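Local atomic coordinates of 6-phosphogluconate dehydrogenase, NAD-binding (Mycolicibacterium smegmatis MC2 155, PDB entry 6SMT), a protein that reduces imines with S-enantioselectivity and binds NADPH, the likely source of its hydride. Residues T85-G88 with D89-A92. Numbering follows the deposited sequence.
Sequences TAAG and DAPA
Ala-87 and Ala-90 close a type II' beta turn at the C-terminal end of helix 77-87: Ala-90 N donates to Ala-87 O at 3.1 Å, with an N-H...O angle of 159°, the donor standing 32° off the carbonyl plane. Gly-88 is where the chain leaves the helix; its phi of 52° has the positive sign that the second position of a type II' turn requires.

Around the hydrogen bond, carbon meets carbonyl oxygen closely, while the methyls and the proline ring meet each other more loosely. The methyl of Ala-90 lies 3.3 Å from Ala-87 O, whereas the two methyls themselves stand farther apart, Ala-87 CB to Ala-90 CB being 4.4 Å. Ala-87 CB also meets the ring of Pro-91, at 4.3 Å from its CD. That same CD comes within 3.2 Å of Gly-88 O, a close approach of ring carbon to carbonyl oxygen.

A type I turn from Asp-89 to Ala-92 overlaps the first, sharing Asp-89 and Ala-90, with Ala-92 N bonding to Asp-89 O at 2.9 Å, and the chain goes on toward strand 95-98 of the Rossmann-type domain. Ala-87 and Ala-90 both rest on Ile-64 of helix 60-65, and Pro-91 on Val-117. The chemistry is thus that of a compact helix-to-strand connection: two overlapping turns, each closed by a backbone hydrogen bond, with small apolar groups packed against neighbouring parts of the domain, away from the cofactor.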
loop_
_atom_site.group_PDB
_atom_site.type_symbol
_atom_site.label_atom_id
_atom_site.label_comp_id
_atom_site.label_asym_id
_atom_site.label_seq_id
_atom_site.Cartn_x
_atom_site.Cartn_y
_atom_site.Cartn_z
ATOM N N THR B 85 -19.611 14.087 28.116
ATOM C CA THR B 85 -19.775 15.178 29.131
ATOM C C THR B 85 -21.249 15.632 29.059
ATOM O O THR B 85 -21.874 15.776 30.191
ATOM C CB THR B 85 -18.796 16.321 28.939
ATOM O OG1 THR B 85 -17.509 15.701 29.051
ATOM C CG2 THR B 85 -19.037 17.417 29.961
ATOM N N ALA B 86 -21.783 15.941 27.884
ATOM C CA ALA B 86 -23.192 16.369 27.701
ATOM C C ALA B 86 -24.133 15.300 28.237
ATOM O O ALA B 86 -25.275 15.688 28.743
ATOM C CB ALA B 86 -23.512 16.726 26.288
ATOM N N ALA B 87 -23.809 14.001 28.163
ATOM C CA ALA B 87 -24.694 12.906 28.600
ATOM C C ALA B 87 -24.785 12.785 30.124
ATOM O O ALA B 87 -25.680 12.101 30.594
ATOM C CB ALA B 87 -24.260 11.598 28.025
ATOM N N GLY B 88 -23.859 13.397 30.846
ATOM C CA GLY B 88 -23.822 13.399 32.314
ATOM C C GLY B 88 -23.906 11.990 32.884
ATOM O O GLY B 88 -23.054 11.131 32.541
ATOM N N ASP B 89 -24.918 11.678 33.704
ATOM C CA ASP B 89 -24.988 10.365 34.400
ATOM C C ASP B 89 -25.751 9.323 33.582
ATOM O O ASP B 89 -25.909 8.189 34.063
ATOM C CB ASP B 89 -25.653 10.528 35.779
ATOM C CG ASP B 89 -24.811 11.410 36.676
ATOM O OD1 ASP B 89 -23.586 11.147 36.761
ATOM O OD2 ASP B 89 -25.417 12.354 37.319
ATOM N N ALA B 90 -26.162 9.647 32.344
ATOM C CA ALA B 90 -26.944 8.707 31.493
ATOM C C ALA B 90 -26.214 7.395 31.289
ATOM O O ALA B 90 -26.873 6.349 31.210
ATOM C CB ALA B 90 -27.346 9.299 30.170
ATOM N N PRO B 91 -24.857 7.370 31.149
ATOM C CA PRO B 91 -24.231 6.070 31.016
ATOM C C PRO B 91 -24.249 5.105 32.188
ATOM O O PRO B 91 -23.850 3.972 32.091
ATOM C CB PRO B 91 -22.777 6.392 30.658
ATOM C CG PRO B 91 -22.801 7.799 30.152
ATOM C CD PRO B 91 -23.885 8.466 30.990
ATOM N N ALA B 92 -24.768 5.573 33.367
ATOM C CA ALA B 92 -24.694 4.742 34.575
ATOM C C ALA B 92 -25.370 3.393 34.309
ATOM O O ALA B 92 -26.552 3.403 33.855
ATOM C CB ALA B 92 -25.359 5.474 35.762
#